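Local coordinates for protein Pre-mRNA-splicing factor SAD1 (Saccharomyces cerevisiae, PDB 4MSX) that promotes assembly of newly made U4 snRNA into the U4/U6 snRNP and is required for pre-mRNA splicing, as a catalytically inactive relative of ubiquitin-specific proteases, at residues D77-C82 with V246-S251; R169-F172 with T178-N181; I202-P207 with K233-K238; S402-L407 with Q476-Q481; I441-D446 with E466-K471. All blocks are in the same frame, centred on the assembly; numbering follows the deposited sequence.

Interaction 1 (D77-C82 with V246-S251)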
# COMPACT_ATOMS: atom_id res chain seq x y z
N ASP A 77 -6.39 8.89 10.84
CA ASP A 77 -6.17 8.85 9.40
C ASP A 77 -6.73 10.10 8.68
O ASP A 77 -6.58 10.24 7.48
CB ASP A 77 -6.87 7.61 8.82
CG ASP A 77 -6.26 6.33 9.33
OD1 ASP A 77 -5.19 6.41 9.94
OD2 ASP A 77 -6.88 5.26 9.15
N SER A 78 -7.40 10.99 9.41
CA SER A 78 -8.07 12.12 8.78
C SER A 78 -7.08 13.24 8.44
O SER A 78 -5.96 13.29 8.98
CB SER A 78 -9.16 12.67 9.72
OG SER A 78 -10.19 11.70 9.89
N GLU A 79 -7.50 14.14 7.55
CA GLU A 79 -6.71 15.31 7.22
C GLU A 79 -6.51 16.09 8.57
O GLU A 79 -7.46 16.31 9.30
CB GLU A 79 -7.49 16.22 6.24
CG GLU A 79 -6.65 17.38 5.72
CD GLU A 79 -7.39 18.31 4.73
OE1 GLU A 79 -8.59 18.07 4.40
OE2 GLU A 79 -6.76 19.31 4.29
N LYS A 80 -5.29 16.50 8.82
CA LYS A 80 -4.89 17.15 10.03
C LYS A 80 -5.20 18.64 9.88
O LYS A 80 -4.30 19.46 9.67
CB LYS A 80 -3.40 16.92 10.22
CG LYS A 80 -2.89 17.35 11.57
CD LYS A 80 -1.39 17.19 11.67
CE LYS A 80 -0.67 18.30 10.90
NZ LYS A 80 0.80 18.33 11.18
N ILE A 81 -6.47 18.97 9.93
CA ILE A 81 -6.84 20.39 9.98
C ILE A 81 -7.87 20.64 11.07
O ILE A 81 -8.68 19.78 11.38
CB ILE A 81 -7.43 20.90 8.65
CG1 ILE A 81 -8.62 20.04 8.23
CG2 ILE A 81 -6.35 20.96 7.56
CD1 ILE A 81 -9.34 20.60 6.98
N CYS A 82 -7.84 21.86 11.59
CA CYS A 82 -8.80 22.32 12.61
C CYS A 82 -10.20 22.35 12.03
O CYS A 82 -10.42 22.94 10.98
CB CYS A 82 -8.38 23.74 13.04
SG CYS A 82 -9.67 24.56 14.10
N VAL A 246 -6.82 5.92 3.56
CA VAL A 246 -5.72 6.74 3.06
C VAL A 246 -6.17 7.86 2.09
O VAL A 246 -5.36 8.37 1.31
CB VAL A 246 -4.62 5.86 2.39
CG1 VAL A 246 -3.93 4.96 3.47
CG2 VAL A 246 -5.26 5.02 1.25
N ASP A 247 -7.43 8.26 2.20
CA ASP A 247 -8.00 9.34 1.36
C ASP A 247 -7.15 10.59 1.47
O ASP A 247 -6.76 11.17 0.46
CB ASP A 247 -9.43 9.69 1.78
CG ASP A 247 -10.40 8.59 1.56
OD1 ASP A 247 -10.01 7.39 1.47
OD2 ASP A 247 -11.60 8.89 1.45
N ASP A 248 -6.83 11.02 2.70
CA ASP A 248 -6.04 12.24 2.84
C ASP A 248 -4.63 12.11 2.28
O ASP A 248 -4.10 13.07 1.72
CB ASP A 248 -5.87 12.65 4.32
CG ASP A 248 -5.01 13.90 4.47
OD1 ASP A 248 -5.47 14.95 3.91
OD2 ASP A 248 -3.91 13.83 5.08
N PHE A 249 -3.97 10.96 2.50
CA PHE A 249 -2.64 10.75 1.93
C PHE A 249 -2.71 10.89 0.37
O PHE A 249 -1.91 11.63 -0.23
CB PHE A 249 -2.08 9.35 2.30
CG PHE A 249 -0.76 9.03 1.64
CD1 PHE A 249 0.35 9.81 1.87
CD2 PHE A 249 -0.66 7.99 0.71
CE1 PHE A 249 1.56 9.55 1.25
CE2 PHE A 249 0.54 7.71 0.09
CZ PHE A 249 1.67 8.48 0.37
N VAL A 250 -3.68 10.22 -0.25
CA VAL A 250 -3.71 10.19 -1.75
C VAL A 250 -4.11 11.57 -2.24
O VAL A 250 -3.60 12.07 -3.23
CB VAL A 250 -4.64 9.09 -2.33
CG1 VAL A 250 -4.60 9.19 -3.88
CG2 VAL A 250 -4.14 7.68 -1.84
N SER A 251 -4.99 12.22 -1.50
CA SER A 251 -5.41 13.56 -1.89
C SER A 251 -4.24 14.52 -1.73
O SER A 251 -4.01 15.39 -2.58
CB SER A 251 -6.67 14.00 -1.11
OG SER A 251 -6.85 15.36 -1.34
O HOH W 1 -8.06 9.85 5.11
O HOH W 2 -4.69 9.36 5.00
O HOH W 3 -7.65 15.56 2.45
O HOH W 4 -3.20 15.67 7.00
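The carboxylate of D248 lies flat beneath E79, whose CA sits over one face of the group, 3.5 Å from D248 CG. From there the E79 chain runs out across OD1, with E79 CG 3.3 Å from D248 OD1. The two side chains cross at roughly a right angle, yet their carboxylate planes are only 21° apart. D248 reaches this place because its CG stands opposite the backbone N (chi1 178°), which swings the acid off the first turn of helix 247-256 and under the loop. Two waters hold its oxygens to 77-82: one donates to D248 OD1 at 2.7 Å and, weakly, to E79 OE1, while another donates to D248 OD2 at 2.8 Å and accepts from K80 N. Further back, D77 O takes a water at 2.8 Å that accepts from D248 N, and a second water links it to F249 N, so these helix-end amides are met through solvent. D248 OD2 also forms a salt bridge with R226. With D248 cut back to alanine, R226 is likely to lose this carboxylate partner and two bridging waters their acceptor. The like charges of E79 OE1 and D248 OD1, 4.4 Å apart, are probably tolerated because R226 and water offset them; the zinc-finger region thus meets the protease-like domain through a hydrated, polar surface.

Interaction 2 (R169-F172 with T178-N181)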
# COMPACT_ATOMS: atom_id res chain seq x y z
N ARG A 169 0.54 -11.74 12.89
CA ARG A 169 -0.17 -12.56 13.87
C ARG A 169 -1.61 -12.10 14.01
O ARG A 169 -1.94 -10.97 13.62
CB ARG A 169 0.54 -12.50 15.22
CG ARG A 169 0.56 -11.12 15.85
CD ARG A 169 0.57 -11.26 17.40
NE ARG A 169 0.65 -9.96 18.09
CZ ARG A 169 1.73 -9.22 18.03
NH1 ARG A 169 2.76 -9.67 17.33
NH2 ARG A 169 1.79 -8.06 18.66
N GLN A 170 -2.49 -12.95 14.55
CA GLN A 170 -3.89 -12.55 14.71
C GLN A 170 -4.04 -11.52 15.86
O GLN A 170 -3.49 -11.68 16.94
CB GLN A 170 -4.82 -13.76 14.91
CG GLN A 170 -4.88 -14.71 13.69
CD GLN A 170 -5.75 -14.21 12.51
OE1 GLN A 170 -6.59 -13.30 12.65
NE2 GLN A 170 -5.57 -14.84 11.34
N CYS A 171 -4.78 -10.47 15.58
CA CYS A 171 -4.90 -9.35 16.49
C CYS A 171 -6.36 -9.04 16.65
O CYS A 171 -7.19 -9.58 15.91
CB CYS A 171 -4.18 -8.13 15.89
SG CYS A 171 -2.39 -8.33 15.79
N PHE A 172 -6.70 -8.14 17.57
CA PHE A 172 -8.10 -7.77 17.82
C PHE A 172 -8.20 -6.26 17.88
O PHE A 172 -7.35 -5.63 18.50
CB PHE A 172 -8.60 -8.38 19.15
CG PHE A 172 -8.68 -9.87 19.09
CD1 PHE A 172 -9.80 -10.50 18.56
CD2 PHE A 172 -7.60 -10.64 19.49
CE1 PHE A 172 -9.85 -11.90 18.46
CE2 PHE A 172 -7.64 -12.03 19.39
CZ PHE A 172 -8.76 -12.66 18.88
N THR A 178 -11.33 -9.61 14.80
CA THR A 178 -9.95 -10.12 14.68
C THR A 178 -9.40 -9.73 13.30
O THR A 178 -10.19 -9.54 12.37
CB THR A 178 -9.89 -11.66 14.90
OG1 THR A 178 -8.51 -12.11 14.98
CG2 THR A 178 -10.61 -12.37 13.78
N TYR A 179 -8.08 -9.61 13.17
CA TYR A 179 -7.49 -9.33 11.86
C TYR A 179 -6.07 -9.84 11.93
O TYR A 179 -5.54 -10.02 13.04
CB TYR A 179 -7.50 -7.84 11.50
CG TYR A 179 -6.65 -6.97 12.43
CD1 TYR A 179 -7.16 -6.51 13.64
CD2 TYR A 179 -5.34 -6.59 12.08
CE1 TYR A 179 -6.40 -5.68 14.48
CE2 TYR A 179 -4.57 -5.78 12.91
CZ TYR A 179 -5.12 -5.32 14.10
OH TYR A 179 -4.36 -4.55 14.92
N LEU A 180 -5.47 -10.12 10.77
CA LEU A 180 -4.08 -10.52 10.72
C LEU A 180 -3.28 -9.25 10.42
O LEU A 180 -3.53 -8.62 9.38
CB LEU A 180 -3.92 -11.58 9.58
CG LEU A 180 -2.56 -12.22 9.33
CD1 LEU A 180 -2.14 -13.03 10.56
CD2 LEU A 180 -2.59 -13.14 8.06
N ASN A 181 -2.33 -8.85 11.28
CA ASN A 181 -1.76 -7.51 11.13
C ASN A 181 -0.93 -7.47 9.83
O ASN A 181 -0.34 -8.48 9.44
CB ASN A 181 -0.96 -7.03 12.35
CG ASN A 181 0.41 -7.74 12.54
OD1 ASN A 181 0.48 -8.97 12.59
ND2 ASN A 181 1.48 -6.97 12.60
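The ring of Y179 lies against C171 of the neighbouring strand. From CB, a chi1 of 63° sets CG between the backbone N and carbonyl carbon, and the ring then turns back across the strand pair: CD1 passes C171 O, CE1 nears C171 CB and F172 C, and Y179 CZ comes to 3.5 Å from C171 CB. C171 CB stands over one ring face in a CH-pi contact, 3.7 Å from the centroid of the Y179 ring, with SG placed obliquely. At the tip, OH leaves the hairpin to hydrogen bond with S236 O and L239 N. C171 and Y179 form a hydrogen-bonded antiparallel pair, C171 N reaching Y179 O at 2.7 Å. C171 O takes two donors from opposite faces of its plane: Y179 N at 2.9 Å and T178 OG1 at 3.0 Å. The T178 hydroxyl also lies over one face of the F172 ring. Where the strands end, N181 OD1 stands in for a backbone acceptor, receiving R169 N almost straight along its C=O axis (176°) at 2.8 Å, while N181 N donates to R169 O. The reciprocal bonds are those of an antiparallel pair; five connecting residues make it a beta hairpin.

Interaction 3 (I202-P207 with K233-K238)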
# COMPACT_ATOMS: atom_id res chain seq x y z
N ILE A 202 3.85 -2.58 -1.63
CA ILE A 202 5.13 -2.10 -1.16
C ILE A 202 5.32 -2.38 0.35
O ILE A 202 6.43 -2.67 0.78
CB ILE A 202 5.37 -0.65 -1.52
CG1 ILE A 202 6.87 -0.35 -1.40
CG2 ILE A 202 4.49 0.29 -0.69
CD1 ILE A 202 7.22 1.10 -1.73
N SER A 203 4.24 -2.34 1.13
CA SER A 203 4.32 -2.64 2.56
C SER A 203 4.62 -4.11 2.85
O SER A 203 5.01 -4.46 3.98
CB SER A 203 3.01 -2.25 3.26
OG SER A 203 2.88 -0.85 3.25
N HIS A 204 4.43 -4.98 1.85
CA HIS A 204 4.67 -6.41 2.03
C HIS A 204 6.01 -6.86 1.43
O HIS A 204 6.30 -8.05 1.44
CB HIS A 204 3.46 -7.26 1.53
CG HIS A 204 2.31 -7.21 2.49
ND1 HIS A 204 1.86 -8.31 3.20
CD2 HIS A 204 1.61 -6.14 2.97
CE1 HIS A 204 0.88 -7.94 4.01
NE2 HIS A 204 0.70 -6.63 3.88
N MET A 205 6.81 -5.93 0.90
CA MET A 205 8.19 -6.25 0.47
C MET A 205 9.10 -6.08 1.67
O MET A 205 9.44 -4.96 2.05
CB MET A 205 8.67 -5.31 -0.62
CG MET A 205 7.89 -5.57 -1.90
SD MET A 205 8.24 -4.33 -3.16
CE MET A 205 7.21 -5.04 -4.45
N VAL A 206 9.46 -7.18 2.29
CA VAL A 206 10.04 -7.10 3.64
C VAL A 206 11.15 -6.05 3.88
O VAL A 206 11.13 -5.36 4.89
CB VAL A 206 10.41 -8.50 4.16
CG1 VAL A 206 11.26 -8.40 5.41
CG2 VAL A 206 9.10 -9.26 4.47
N PRO A 207 12.11 -5.90 2.97
CA PRO A 207 13.23 -4.97 3.19
C PRO A 207 12.81 -3.53 3.13
O PRO A 207 13.41 -2.64 3.76
CB PRO A 207 14.18 -5.23 2.00
CG PRO A 207 13.67 -6.51 1.32
CD PRO A 207 12.27 -6.77 1.78
N LYS A 233 1.10 2.14 9.97
CA LYS A 233 -0.25 1.75 10.36
C LYS A 233 -0.68 0.48 9.73
O LYS A 233 -1.44 -0.28 10.34
CB LYS A 233 -1.27 2.88 9.96
CG LYS A 233 -1.08 4.12 10.86
CD LYS A 233 -1.92 5.34 10.34
CE LYS A 233 -1.85 6.48 11.39
NZ LYS A 233 -2.62 7.71 10.79
N ILE A 234 -0.29 0.25 8.45
CA ILE A 234 -0.72 -1.00 7.78
C ILE A 234 -0.31 -2.23 8.61
O ILE A 234 -1.03 -3.25 8.65
CB ILE A 234 -0.10 -1.05 6.36
CG1 ILE A 234 -0.93 -0.09 5.45
CG2 ILE A 234 -0.02 -2.51 5.81
CD1 ILE A 234 -0.20 0.20 4.11
N TRP A 235 0.83 -2.11 9.29
CA TRP A 235 1.35 -3.26 10.08
C TRP A 235 0.94 -3.21 11.56
O TRP A 235 1.32 -4.09 12.34
CB TRP A 235 2.90 -3.36 9.93
CG TRP A 235 3.16 -4.00 8.59
CD1 TRP A 235 3.45 -3.37 7.39
CD2 TRP A 235 3.08 -5.39 8.31
NE1 TRP A 235 3.59 -4.34 6.37
CE2 TRP A 235 3.33 -5.57 6.92
CE3 TRP A 235 2.82 -6.52 9.11
CZ2 TRP A 235 3.34 -6.88 6.32
CZ3 TRP A 235 2.81 -7.78 8.53
CH2 TRP A 235 3.09 -7.96 7.14
N SER A 236 0.17 -2.20 11.97
CA SER A 236 -0.06 -2.06 13.40
C SER A 236 -0.80 -3.25 13.98
O SER A 236 -1.86 -3.64 13.47
CB SER A 236 -0.86 -0.77 13.71
OG SER A 236 -1.31 -0.87 15.05
N PRO A 237 -0.26 -3.85 15.05
CA PRO A 237 -0.97 -4.95 15.72
C PRO A 237 -1.96 -4.45 16.81
O PRO A 237 -2.53 -5.28 17.52
CB PRO A 237 0.17 -5.76 16.40
CG PRO A 237 1.17 -4.72 16.79
CD PRO A 237 1.07 -3.61 15.64
N LYS A 238 -2.15 -3.14 16.92
CA LYS A 238 -3.06 -2.57 17.95
C LYS A 238 -4.07 -1.54 17.39
O LYS A 238 -4.43 -0.56 18.06
CB LYS A 238 -2.19 -1.89 19.02
CG LYS A 238 -1.39 -2.90 19.85
CD LYS A 238 -0.07 -2.32 20.42
CE LYS A 238 -0.19 -1.01 21.15
NZ LYS A 238 1.05 -0.69 21.98
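W235 NE1 donates to S203 O at 2.8 Å, a somewhat bent bond (148°) that comes in from above the carbonyl plane, with the acceptor at the indole edge. The far rim of the same indole reaches H204: CZ2 lies over the centre of the imidazole, 3.5 Å from H204 CE1. The two rings are inclined at 38°, too oblique for a stack or an edge-to-face pair. H204 NE2 hydrogen bonds to G182 O, which helps fix the ring, and F183 meets it edge-to-face; R209 makes a cation-pi contact with the indole. A leucine in place of the tryptophan would probably leave S203 O without this donor and the H204 ring without its cover. The indole projects just beyond the C-terminal end of helix 222-234 and reaches the last residue of helix 189-203, where the chain turns into helix 206-214.

Interaction 4 (S402-L407 with Q476-Q481)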
# COMPACT_ATOMS: atom_id res chain seq x y z
N SER A 402 2.25 -21.38 -7.84
CA SER A 402 2.91 -20.52 -6.87
C SER A 402 4.41 -20.47 -7.06
O SER A 402 5.09 -19.75 -6.34
CB SER A 402 2.50 -20.87 -5.44
OG SER A 402 1.34 -20.11 -5.08
N GLU A 403 4.92 -21.18 -8.07
CA GLU A 403 6.36 -21.24 -8.31
C GLU A 403 6.68 -21.06 -9.78
O GLU A 403 5.90 -21.42 -10.66
CB GLU A 403 6.91 -22.65 -7.95
CG GLU A 403 6.70 -23.08 -6.53
CD GLU A 403 7.31 -24.45 -6.24
OE1 GLU A 403 8.15 -24.54 -5.31
OE2 GLU A 403 6.96 -25.43 -6.95
N LEU A 404 7.89 -20.59 -10.05
CA LEU A 404 8.25 -20.24 -11.38
C LEU A 404 9.77 -20.34 -11.42
O LEU A 404 10.42 -20.07 -10.44
CB LEU A 404 7.71 -18.78 -11.60
CG LEU A 404 8.06 -17.92 -12.79
CD1 LEU A 404 7.15 -16.68 -12.85
CD2 LEU A 404 9.50 -17.51 -12.66
N GLU A 405 10.35 -20.71 -12.55
CA GLU A 405 11.80 -20.70 -12.62
C GLU A 405 12.23 -19.94 -13.86
O GLU A 405 11.65 -20.13 -14.90
CB GLU A 405 12.31 -22.16 -12.68
CG GLU A 405 13.81 -22.28 -12.52
CD GLU A 405 14.30 -23.72 -12.35
OE1 GLU A 405 13.89 -24.60 -13.15
OE2 GLU A 405 15.09 -23.96 -11.41
N ILE A 406 13.24 -19.09 -13.75
CA ILE A 406 13.75 -18.37 -14.92
C ILE A 406 15.26 -18.63 -15.02
O ILE A 406 16.01 -18.18 -14.17
CB ILE A 406 13.55 -16.83 -14.81
CG1 ILE A 406 12.07 -16.49 -14.74
CG2 ILE A 406 14.21 -16.12 -16.00
CD1 ILE A 406 11.78 -15.03 -14.27
N LEU A 407 15.68 -19.36 -16.05
CA LEU A 407 17.08 -19.78 -16.19
C LEU A 407 17.72 -20.14 -14.82
O LEU A 407 18.68 -19.51 -14.35
CB LEU A 407 17.89 -18.70 -16.91
CG LEU A 407 17.41 -18.48 -18.35
CD1 LEU A 407 18.24 -17.39 -19.02
CD2 LEU A 407 17.42 -19.79 -19.18
N GLN A 476 1.71 -8.80 -10.49
CA GLN A 476 2.13 -9.81 -9.51
C GLN A 476 3.47 -9.47 -8.98
O GLN A 476 4.30 -8.92 -9.69
CB GLN A 476 2.29 -11.25 -10.16
CG GLN A 476 0.92 -11.80 -10.56
CD GLN A 476 1.04 -13.16 -11.23
OE1 GLN A 476 2.11 -13.51 -11.79
NE2 GLN A 476 -0.04 -13.94 -11.14
N VAL A 477 3.72 -9.91 -7.74
CA VAL A 477 5.04 -9.71 -7.15
C VAL A 477 5.56 -11.11 -6.83
O VAL A 477 4.87 -11.86 -6.17
CB VAL A 477 5.02 -8.90 -5.83
CG1 VAL A 477 6.43 -8.83 -5.19
CG2 VAL A 477 4.49 -7.45 -6.08
N TRP A 478 6.72 -11.44 -7.38
CA TRP A 478 7.37 -12.76 -7.16
C TRP A 478 8.64 -12.53 -6.37
O TRP A 478 9.36 -11.54 -6.61
CB TRP A 478 7.73 -13.39 -8.52
CG TRP A 478 6.52 -13.82 -9.28
CD1 TRP A 478 5.68 -13.01 -10.01
CD2 TRP A 478 5.97 -15.15 -9.38
NE1 TRP A 478 4.66 -13.76 -10.56
CE2 TRP A 478 4.84 -15.07 -10.22
CE3 TRP A 478 6.38 -16.42 -8.90
CZ2 TRP A 478 4.06 -16.21 -10.55
CZ3 TRP A 478 5.61 -17.54 -9.23
CH2 TRP A 478 4.46 -17.42 -10.04
N GLU A 479 8.95 -13.45 -5.44
CA GLU A 479 10.10 -13.26 -4.59
C GLU A 479 11.12 -14.41 -4.83
O GLU A 479 10.74 -15.58 -4.89
CB GLU A 479 9.72 -13.29 -3.10
CG GLU A 479 10.94 -13.09 -2.20
CD GLU A 479 10.59 -12.89 -0.71
OE1 GLU A 479 9.48 -13.32 -0.27
OE2 GLU A 479 11.44 -12.30 0.00
N LYS A 480 12.36 -14.02 -5.00
CA LYS A 480 13.41 -14.97 -5.42
C LYS A 480 13.71 -15.89 -4.23
O LYS A 480 13.72 -15.44 -3.08
CB LYS A 480 14.66 -14.20 -5.89
CG LYS A 480 15.91 -15.07 -6.17
CD LYS A 480 16.77 -14.43 -7.26
CE LYS A 480 17.60 -13.31 -6.78
NZ LYS A 480 18.34 -12.67 -7.92
N GLN A 481 13.84 -17.18 -4.52
CA GLN A 481 14.15 -18.17 -3.47
C GLN A 481 15.63 -18.50 -3.50
O GLN A 481 16.24 -18.56 -4.58
CB GLN A 481 13.37 -19.46 -3.73
CG GLN A 481 11.90 -19.26 -3.85
CD GLN A 481 11.33 -18.60 -2.59
OE1 GLN A 481 11.20 -19.27 -1.56
NE2 GLN A 481 11.01 -17.29 -2.67
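W478 and L404 carry this contact, with S402 adding its backbone. The leucine lies across the indole at about a right angle, its CD1 centred over one face of the six-membered ring, 3.7 Å from the W478 ring centroid and only 4° off the normal. Nearer the rim, L404 CB touches W478 CZ3 at 3.4 Å. The strand itself places CB, while a chi1 of 170° turns the branch away from the backbone N and carries CD1 over the indole. S402 O approaches the same corner, 3.7 Å from W478 CZ3. On the pyrrole side, W478 NE1 donates to Q476 OE1 at 2.8 Å; the oxygen is in the indole plane, although the donor stands above the plane of the amide. This bond satisfies the buried N-H and limits rotation of the ring, while the amide in turn is held through NE2 by N416. F377, L413 and I347 pack round the tryptophan as well. Strand 403-406 and strand 472-480 do not pair directly; each bonds to strand 409-421, and the CA atoms of E403 and W478 are 8.6 Å apart. Leucine and tryptophan thus meet across strand 409-421 within the branched or curled mixed sheet of the USP-like domain.

Interaction 5 (I441-D446 with E466-K471)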
# COMPACT_ATOMS: atom_id res chain seq x y z
N ILE A 441 -8.49 -5.42 -6.64
CA ILE A 441 -8.42 -6.08 -5.34
C ILE A 441 -7.06 -6.76 -5.22
O ILE A 441 -6.37 -7.00 -6.21
CB ILE A 441 -9.55 -7.08 -5.14
CG1 ILE A 441 -9.38 -8.23 -6.12
CG2 ILE A 441 -10.95 -6.39 -5.34
CD1 ILE A 441 -10.44 -9.30 -5.96
N THR A 442 -6.65 -7.00 -3.98
CA THR A 442 -5.24 -7.38 -3.74
C THR A 442 -5.23 -8.67 -2.96
O THR A 442 -5.90 -8.77 -1.94
CB THR A 442 -4.51 -6.27 -2.94
OG1 THR A 442 -4.71 -5.03 -3.62
CG2 THR A 442 -2.97 -6.54 -2.79
N GLN A 443 -4.47 -9.65 -3.44
CA GLN A 443 -4.32 -10.90 -2.71
C GLN A 443 -2.89 -10.99 -2.24
O GLN A 443 -1.96 -10.74 -3.03
CB GLN A 443 -4.58 -12.09 -3.67
CG GLN A 443 -6.00 -12.02 -4.20
CD GLN A 443 -6.29 -13.00 -5.34
OE1 GLN A 443 -5.38 -13.43 -6.08
NE2 GLN A 443 -7.58 -13.32 -5.51
N LEU A 444 -2.70 -11.35 -0.97
CA LEU A 444 -1.35 -11.33 -0.41
C LEU A 444 -1.06 -12.63 0.30
O LEU A 444 -1.91 -13.14 1.01
CB LEU A 444 -1.23 -10.22 0.67
CG LEU A 444 -1.49 -8.81 0.08
CD1 LEU A 444 -1.51 -7.75 1.23
CD2 LEU A 444 -0.39 -8.45 -0.92
N TYR A 445 0.19 -13.05 0.22
CA TYR A 445 0.57 -14.37 0.76
C TYR A 445 1.22 -14.20 2.11
O TYR A 445 2.12 -13.38 2.25
CB TYR A 445 1.56 -15.08 -0.16
CG TYR A 445 1.83 -16.53 0.30
CD1 TYR A 445 0.82 -17.48 0.30
CD2 TYR A 445 3.09 -16.91 0.74
CE1 TYR A 445 1.06 -18.82 0.72
CE2 TYR A 445 3.34 -18.26 1.16
CZ TYR A 445 2.31 -19.18 1.13
OH TYR A 445 2.53 -20.46 1.55
N ASP A 446 0.76 -14.99 3.08
CA ASP A 446 1.42 -15.03 4.39
C ASP A 446 2.20 -16.35 4.54
O ASP A 446 1.59 -17.40 4.64
CB ASP A 446 0.39 -14.97 5.51
CG ASP A 446 1.02 -15.30 6.91
OD1 ASP A 446 2.24 -15.12 7.11
OD2 ASP A 446 0.26 -15.73 7.79
N GLU A 466 -4.25 -22.59 -5.45
CA GLU A 466 -4.28 -23.22 -6.79
C GLU A 466 -5.35 -22.59 -7.65
O GLU A 466 -5.31 -22.76 -8.86
CB GLU A 466 -4.45 -24.76 -6.76
CG GLU A 466 -5.15 -25.34 -5.56
CD GLU A 466 -4.20 -25.55 -4.39
OE1 GLU A 466 -4.27 -24.76 -3.41
OE2 GLU A 466 -3.36 -26.49 -4.48
N LEU A 467 -6.29 -21.84 -7.06
CA LEU A 467 -7.36 -21.24 -7.83
C LEU A 467 -7.19 -19.73 -8.05
O LEU A 467 -8.03 -19.09 -8.70
CB LEU A 467 -8.70 -21.54 -7.17
CG LEU A 467 -8.94 -23.05 -6.93
CD1 LEU A 467 -10.27 -23.24 -6.23
CD2 LEU A 467 -8.87 -23.84 -8.25
N LEU A 468 -6.09 -19.15 -7.55
CA LEU A 468 -5.91 -17.68 -7.68
C LEU A 468 -5.99 -17.24 -9.13
O LEU A 468 -6.61 -16.24 -9.46
CB LEU A 468 -4.53 -17.27 -7.12
CG LEU A 468 -4.34 -17.39 -5.62
CD1 LEU A 468 -2.96 -16.87 -5.20
CD2 LEU A 468 -5.47 -16.66 -4.89
N PHE A 469 -5.43 -18.04 -10.04
CA PHE A 469 -5.34 -17.61 -11.43
C PHE A 469 -6.69 -17.53 -12.09
O PHE A 469 -6.79 -16.97 -13.15
CB PHE A 469 -4.43 -18.52 -12.24
CG PHE A 469 -5.09 -19.83 -12.61
CD1 PHE A 469 -5.01 -20.91 -11.74
CD2 PHE A 469 -5.82 -19.95 -13.80
CE1 PHE A 469 -5.63 -22.16 -12.08
CE2 PHE A 469 -6.46 -21.21 -14.15
CZ PHE A 469 -6.38 -22.27 -13.27
N LEU A 470 -7.76 -18.01 -11.47
CA LEU A 470 -9.07 -17.86 -12.16
C LEU A 470 -9.56 -16.42 -12.30
O LEU A 470 -10.37 -16.14 -13.16
CB LEU A 470 -10.14 -18.66 -11.44
CG LEU A 470 -9.87 -20.17 -11.57
CD1 LEU A 470 -10.89 -20.87 -10.73
CD2 LEU A 470 -9.99 -20.56 -13.07
N LYS A 471 -9.07 -15.51 -11.46
CA LYS A 471 -9.45 -14.09 -11.61
C LYS A 471 -8.45 -13.39 -12.52
O LYS A 471 -7.33 -13.91 -12.76
CB LYS A 471 -9.44 -13.42 -10.21
CG LYS A 471 -10.51 -14.00 -9.30
CD LYS A 471 -10.85 -13.08 -8.13
CE LYS A 471 -12.02 -13.64 -7.30
NZ LYS A 471 -12.23 -12.91 -5.98
O HOH W 5 -8.53 -15.20 -7.30
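Q443 lays its amide alongside L468, the two side chains sliding past each other in opposite directions. The leucine methyl CD2 is the touching branch, 3.4 Å from Q443 OE1 and 3.8 Å from Q443 CD. The glutamine reaches this far because its chain is extended beyond CG (chi2 170°), carrying the amide from the strand to the loop. Both amide ends are occupied: OE1 accepts from N416 ND2, and NE2 donates to E454 OE1 and to a water. That water, 2.8 Å from Q443 NE2, donates in turn to L468 O at 3.1 Å and so links the glutamine to the loop backbone. L468 O also receives K471 N within its own turn, at 3.3 Å. K471 runs past the nitrogen end of the glutamine, with K471 CD 4.2 Å from Q443 NE2, and forms a salt bridge with E454 OE1. I441 crosses the lysine at about a right angle, its CD1 4.0 Å from K471 NZ. The same carboxylate oxygen of E454 is thus reached by both NE2 of the glutamine and the lysine ammonium, which would probably steady its charge. R463 lies close to that ammonium as well. Strand 438-446 runs between its partners 409-421 and 451-456, while 466-471 is the loop from strand 459-463 into strand 472-480; L468 packs on W452 and K471 on V418.

Along the chain, interaction 1 encloses interactions 2 and 3; interactions 4 and 5 follow it, with interaction 5 nested inside interaction 4. Interaction 1 joins the zinc-finger region to a helix of the USP-like domain, and its D77 reaches K233 of interaction 3. Interaction 3, central among the helices, touches all the others: N181 and Y179 of interaction 2 bond to its backbone, H204 packs on L444 of interaction 5 and M205 on V477 of interaction 4. Interactions 4 and 5, with centres about 15 Å apart, share one mixed sheet. Interactions 1 and 4 lie about 37 Å apart between centres, on opposite sides of the chain's centre; interaction 3 connects the zinc-finger side, the hairpin and the sheet.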